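PDB 7CLU: methyltransferase domain-containing protein, which probably transfers a methyl group from S-adenosylmethionine to an oxygen of its substrate, as an O-methyltransferase of the prodigiosin biosynthetic pathway. Local coordinates for residues A273-L278 with Q308-R313; E286-L291 with G302-A307. One frame throughout, in Å; residues are numbered along the deposited sequence.

Interaction 1: residues A273-L278 with Q308-R313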
loop_
_atom_site.group_PDB
_atom_site.type_symbol
_atom_site.label_atom_id
_atom_site.label_comp_id
_atom_site.label_asym_id
_atom_site.label_seq_id
_atom_site.Cartn_x
_atom_site.Cartn_y
_atom_site.Cartn_z
ATOM N N ALA A 273 4.478 28.027 -13.423
ATOM C CA ALA A 273 3.803 26.793 -13.041
ATOM C C ALA A 273 4.578 26.174 -11.889
ATOM O O ALA A 273 5.794 26.014 -11.997
ATOM C CB ALA A 273 3.746 25.809 -14.205
ATOM N N SER A 274 3.892 25.820 -10.805
ATOM C CA SER A 274 4.527 25.070 -9.728
ATOM C C SER A 274 4.247 23.586 -9.955
ATOM O O SER A 274 3.096 23.198 -10.153
ATOM C CB SER A 274 4.041 25.515 -8.342
ATOM O OG SER A 274 2.634 25.625 -8.228
ATOM N N GLU A 275 5.308 22.779 -9.996
ATOM C CA GLU A 275 5.180 21.342 -10.211
ATOM C C GLU A 275 6.168 20.633 -9.299
ATOM O O GLU A 275 6.975 21.271 -8.607
ATOM C CB GLU A 275 5.430 20.933 -11.679
ATOM C CG GLU A 275 4.504 21.576 -12.705
ATOM C CD GLU A 275 3.172 20.867 -12.797
ATOM O OE1 GLU A 275 3.162 19.613 -12.768
ATOM O OE2 GLU A 275 2.137 21.567 -12.893
ATOM N N THR A 276 6.082 19.298 -9.294
ATOM C CA THR A 276 7.013 18.424 -8.572
ATOM C C THR A 276 7.717 17.563 -9.616
ATOM O O THR A 276 7.318 16.418 -9.855
ATOM C CB THR A 276 6.306 17.533 -7.544
ATOM O OG1 THR A 276 5.316 16.714 -8.205
ATOM C CG2 THR A 276 5.650 18.376 -6.456
ATOM N N PRO A 277 8.770 18.068 -10.248
ATOM C CA PRO A 277 9.395 17.317 -11.343
ATOM C C PRO A 277 10.154 16.096 -10.855
ATOM O O PRO A 277 10.636 16.034 -9.720
ATOM C CB PRO A 277 10.357 18.331 -11.973
ATOM C CG PRO A 277 9.869 19.689 -11.477
ATOM C CD PRO A 277 9.293 19.440 -10.131
ATOM N N LEU A 278 10.274 15.125 -11.753
ATOM C CA LEU A 278 11.318 14.124 -11.614
ATOM C C LEU A 278 12.684 14.798 -11.670
ATOM O O LEU A 278 12.854 15.854 -12.285
ATOM C CB LEU A 278 11.205 13.087 -12.726
ATOM C CG LEU A 278 9.833 12.411 -12.808
ATOM C CD1 LEU A 278 9.666 11.661 -14.108
ATOM C CD2 LEU A 278 9.695 11.494 -11.626
ATOM N N GLN A 308 13.698 19.710 -17.248
ATOM C CA GLN A 308 14.023 20.029 -18.638
ATOM C C GLN A 308 12.829 19.805 -19.551
ATOM O O GLN A 308 12.581 20.596 -20.472
ATOM C CB GLN A 308 15.214 19.193 -19.110
ATOM C CG GLN A 308 15.811 19.687 -20.421
ATOM C CD GLN A 308 16.457 21.059 -20.269
ATOM O OE1 GLN A 308 17.131 21.332 -19.279
ATOM N NE2 GLN A 308 16.216 21.936 -21.234
ATOM N N GLU A 309 12.080 18.721 -19.317
ATOM C CA GLU A 309 10.900 18.470 -20.129
ATOM C C GLU A 309 9.886 19.597 -19.980
ATOM O O GLU A 309 9.244 19.991 -20.959
ATOM C CB GLU A 309 10.283 17.120 -19.759
ATOM C CG GLU A 309 10.921 15.958 -20.499
ATOM C CD GLU A 309 10.553 14.598 -19.916
ATOM O OE1 GLU A 309 10.048 14.548 -18.772
ATOM O OE2 GLU A 309 10.781 13.579 -20.606
ATOM N N TYR A 310 9.736 20.140 -18.767
ATOM C CA TYR A 310 8.855 21.290 -18.595
ATOM C C TYR A 310 9.423 22.524 -19.290
ATOM O O TYR A 310 8.678 23.287 -19.920
ATOM C CB TYR A 310 8.627 21.569 -17.109
ATOM C CG TYR A 310 7.660 20.617 -16.417
ATOM C CD1 TYR A 310 6.398 20.355 -16.944
ATOM C CD2 TYR A 310 8.007 20.010 -15.202
ATOM C CE1 TYR A 310 5.503 19.472 -16.294
ATOM C CE2 TYR A 310 7.129 19.154 -14.541
ATOM C CZ TYR A 310 5.885 18.897 -15.086
ATOM O OH TYR A 310 5.044 18.043 -14.419
ATOM N N LEU A 311 10.737 22.740 -19.187
ATOM C CA LEU A 311 11.351 23.852 -19.905
ATOM C C LEU A 311 11.072 23.753 -21.397
ATOM O O LEU A 311 10.687 24.745 -22.028
ATOM C CB LEU A 311 12.857 23.889 -19.649
ATOM C CG LEU A 311 13.306 24.293 -18.246
ATOM C CD1 LEU A 311 14.824 24.286 -18.119
ATOM C CD2 LEU A 311 12.740 25.654 -17.881
ATOM N N ASP A 312 11.234 22.549 -21.970
ATOM C CA ASP A 312 10.985 22.353 -23.394
ATOM C C ASP A 312 9.554 22.720 -23.757
ATOM O O ASP A 312 9.310 23.343 -24.799
ATOM C CB ASP A 312 11.270 20.901 -23.789
ATOM C CG ASP A 312 12.741 20.528 -23.666
ATOM O OD1 ASP A 312 13.599 21.437 -23.629
ATOM O OD2 ASP A 312 13.042 19.313 -23.604
ATOM N N ARG A 313 8.592 22.347 -22.906
ATOM C CA ARG A 313 7.195 22.651 -23.198
ATOM C C ARG A 313 6.909 24.139 -23.068
ATOM O O ARG A 313 6.119 24.689 -23.846
ATOM C CB ARG A 313 6.271 21.832 -22.287
ATOM C CG ARG A 313 6.228 20.384 -22.687
ATOM C CD ARG A 313 5.365 19.489 -21.795
ATOM N NE ARG A 313 5.866 18.122 -21.920
ATOM C CZ ARG A 313 5.967 17.273 -20.914
ATOM N NH1 ARG A 313 5.572 17.643 -19.699
ATOM N NH2 ARG A 313 6.457 16.060 -21.122
HETATM O O HOH W 1 6.263 16.326 -12.779
#
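A buried packing contact joins Glu-275, at the end of a strand of the Rossmann-like methyltransferase sheet, and Pro-277, in the loop that follows, to the ring of Tyr-310 on helix 307-316. Glu-275 brings its methylenes, CB and CG, over the ring. Its CG lies over one face of the Tyr-310 ring, 4.2 Å from the centroid and 25° off the ring normal, a CH-pi contact displaced from the ring centre toward CZ. Pro-277 meets the ring differently: its CG sits at the edge, 4.1 Å from Tyr-310 CE2. Proline suits this place because its compact apolar ring fills the margin of an aromatic one without bringing a polar group to it.

With CG opposite the carbonyl carbon and a bend at chi2 (-82°), the Glu-275 chain folds so that OE1 comes 3.0 Å from Tyr-310 OH. The carboxylate has its clear partners in the loop, where OE2 accepts from Leu-246 N and OE1 from His-247 N, consistent with a second-shell role beside the predicted proton acceptor, His-247. Tyrosine combines a flat apolar body with a polar tip, and its OH hydrogen-bonds a water 2.7 Å away, which is also placed to donate to Thr-276 O.

Beyond the pair, Tyr-310 touches His-247, Gln-254 on helix 251-264 and Ile-334 on strand 332-337. Glu-275 packs on Ile-334 too, and its backbone pairs with Thr-332, where strand 332-337 runs antiparallel to strand 270-275.

Interaction 2: residues E286-L291 with G302-A307; sequences EFTALL and GIESSA
Carbon-to-carbon packing brings Thr-288 against Glu-304, a pair that sets the first turns of helix 286-298 beside the loop leading to helix 307-316. Thr-288 CG2, the branch trans to the backbone N, meets Glu-304 CG at 3.7 Å, and the two side chains cross at about a right angle. A branched threonine suits this spot, as its methyl can face the methylenes of the glutamate.

Two further contacts place carbon next to oxygen. The helix carbonyl Thr-288 O lies 3.4 Å from Glu-304 CG. One turn along, Leu-291 sets CD2 at 3.4 Å from Glu-304 OE2, an aliphatic branch beside one carboxylate oxygen.

The polar bonding of Glu-304 lies outside this pair of segments: OE2 is hydrogen-bonded to ND1 of His-247, the predicted proton acceptor and a residue that Leu-291 also touches, while the backbone N is hydrogen-bonded to Ser-292 OG. Carbon packing on the glutamate stem, with the bend at chi2 (-64°), probably helps to keep the carboxylate turned toward the histidine. This is consistent with the His-Glu pair of related O-methyltransferases, in which glutamate orients the catalytic base.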
loop_
_atom_site.group_PDB
_atom_site.type_symbol
_atom_site.label_atom_id
_atom_site.label_comp_id
_atom_site.label_asym_id
_atom_site.label_seq_id
_atom_site.Cartn_x
_atom_site.Cartn_y
_atom_site.Cartn_z
ATOM N N GLU A 286 11.152 9.312 -5.075
ATOM C CA GLU A 286 10.345 8.100 -5.054
ATOM C C GLU A 286 8.857 8.412 -5.138
ATOM O O GLU A 286 8.147 7.863 -5.990
ATOM C CB GLU A 286 10.640 7.279 -3.804
ATOM C CG GLU A 286 9.906 5.950 -3.812
ATOM C CD GLU A 286 10.385 5.031 -2.724
ATOM O OE1 GLU A 286 11.526 5.215 -2.256
ATOM O OE2 GLU A 286 9.617 4.127 -2.337
ATOM N N PHE A 287 8.362 9.290 -4.266
ATOM C CA PHE A 287 6.926 9.543 -4.274
ATOM C C PHE A 287 6.465 10.081 -5.627
ATOM O O PHE A 287 5.426 9.655 -6.150
ATOM C CB PHE A 287 6.526 10.504 -3.159
ATOM C CG PHE A 287 5.060 10.779 -3.148
ATOM C CD1 PHE A 287 4.160 9.743 -2.918
ATOM C CD2 PHE A 287 4.573 12.044 -3.442
ATOM C CE1 PHE A 287 2.797 9.966 -2.942
ATOM C CE2 PHE A 287 3.209 12.276 -3.464
ATOM C CZ PHE A 287 2.319 11.231 -3.218
ATOM N N THR A 288 7.243 10.990 -6.227
ATOM C CA THR A 288 6.889 11.540 -7.539
ATOM C C THR A 288 6.888 10.476 -8.623
ATOM O O THR A 288 6.029 10.485 -9.514
ATOM C CB THR A 288 7.863 12.654 -7.926
ATOM O OG1 THR A 288 7.976 13.573 -6.843
ATOM C CG2 THR A 288 7.361 13.391 -9.184
ATOM N N ALA A 289 7.872 9.574 -8.593
ATOM C CA ALA A 289 7.876 8.457 -9.524
ATOM C C ALA A 289 6.598 7.631 -9.390
ATOM O O ALA A 289 5.998 7.224 -10.396
ATOM C CB ALA A 289 9.117 7.599 -9.287
ATOM N N LEU A 290 6.154 7.390 -8.155
ATOM C CA LEU A 290 4.930 6.619 -7.955
ATOM C C LEU A 290 3.698 7.453 -8.270
ATOM O O LEU A 290 2.681 6.915 -8.737
ATOM C CB LEU A 290 4.870 6.092 -6.522
ATOM C CG LEU A 290 5.973 5.074 -6.226
ATOM C CD1 LEU A 290 6.112 4.825 -4.738
ATOM C CD2 LEU A 290 5.644 3.788 -6.938
ATOM N N LEU A 291 3.781 8.768 -8.042
ATOM C CA LEU A 291 2.681 9.640 -8.416
ATOM C C LEU A 291 2.429 9.573 -9.918
ATOM O O LEU A 291 1.280 9.649 -10.364
ATOM C CB LEU A 291 2.965 11.078 -7.986
ATOM C CG LEU A 291 1.695 11.926 -8.078
ATOM C CD1 LEU A 291 0.626 11.320 -7.165
ATOM C CD2 LEU A 291 1.948 13.416 -7.772
ATOM N N GLY A 302 -2.156 11.816 -17.723
ATOM C CA GLY A 302 -1.250 12.460 -16.791
ATOM C C GLY A 302 0.030 11.670 -16.596
ATOM O O GLY A 302 0.066 10.438 -16.724
ATOM N N ILE A 303 1.090 12.405 -16.244
ATOM C CA ILE A 303 2.452 11.897 -16.151
ATOM C C ILE A 303 3.299 12.950 -15.433
ATOM O O ILE A 303 2.973 14.138 -15.461
ATOM C CB ILE A 303 3.010 11.582 -17.549
ATOM C CG1 ILE A 303 4.307 10.772 -17.466
ATOM C CG2 ILE A 303 3.247 12.872 -18.352
ATOM C CD1 ILE A 303 4.546 9.842 -18.682
ATOM N N GLU A 304 4.357 12.525 -14.750
ATOM C CA GLU A 304 5.352 13.442 -14.224
ATOM C C GLU A 304 6.476 13.580 -15.247
ATOM O O GLU A 304 6.711 12.678 -16.065
ATOM C CB GLU A 304 5.888 12.954 -12.869
ATOM C CG GLU A 304 4.793 12.674 -11.815
ATOM C CD GLU A 304 4.020 13.930 -11.428
ATOM O OE1 GLU A 304 4.587 15.041 -11.538
ATOM O OE2 GLU A 304 2.842 13.811 -11.021
ATOM N N SER A 305 7.140 14.737 -15.231
ATOM C CA SER A 305 8.184 15.064 -16.192
ATOM C C SER A 305 9.396 15.651 -15.476
ATOM O O SER A 305 9.310 16.118 -14.338
ATOM C CB SER A 305 7.680 16.054 -17.252
ATOM O OG SER A 305 6.422 15.667 -17.782
ATOM N N SER A 306 10.541 15.621 -16.157
ATOM C CA SER A 306 11.721 16.294 -15.642
ATOM C C SER A 306 11.562 17.810 -15.769
ATOM O O SER A 306 10.708 18.313 -16.506
ATOM C CB SER A 306 12.976 15.825 -16.383
ATOM O OG SER A 306 12.876 16.085 -17.765
ATOM N N ALA A 307 12.383 18.536 -15.005
ATOM C CA ALA A 307 12.462 19.986 -15.162
ATOM C C ALA A 307 12.717 20.362 -16.618
ATOM O O ALA A 307 12.022 21.213 -17.185
ATOM C CB ALA A 307 13.560 20.551 -14.260
#

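Both contacts are buried in the O-methyltransferase domain, about 10 Å apart between centres. Each turns on a bent glutamate whose carboxylate is hydrogen-bonded to His-247, but differently: to its backbone in interaction 1, to its side chain in interaction 2. Interaction 1 joins a sheet strand to a helix through an aromatic ring and a water; interaction 2 joins a helix to a loop by aliphatic packing, and its helix also meets the second subunit. Leu-278 N probably hydrogen-bonds Ser-305 O, as Arg-313 NH1 does Ser-305 OG. The loop leads straight into helix 307-316, whose start is fixed by a capping box between Ser-306 and Glu-309.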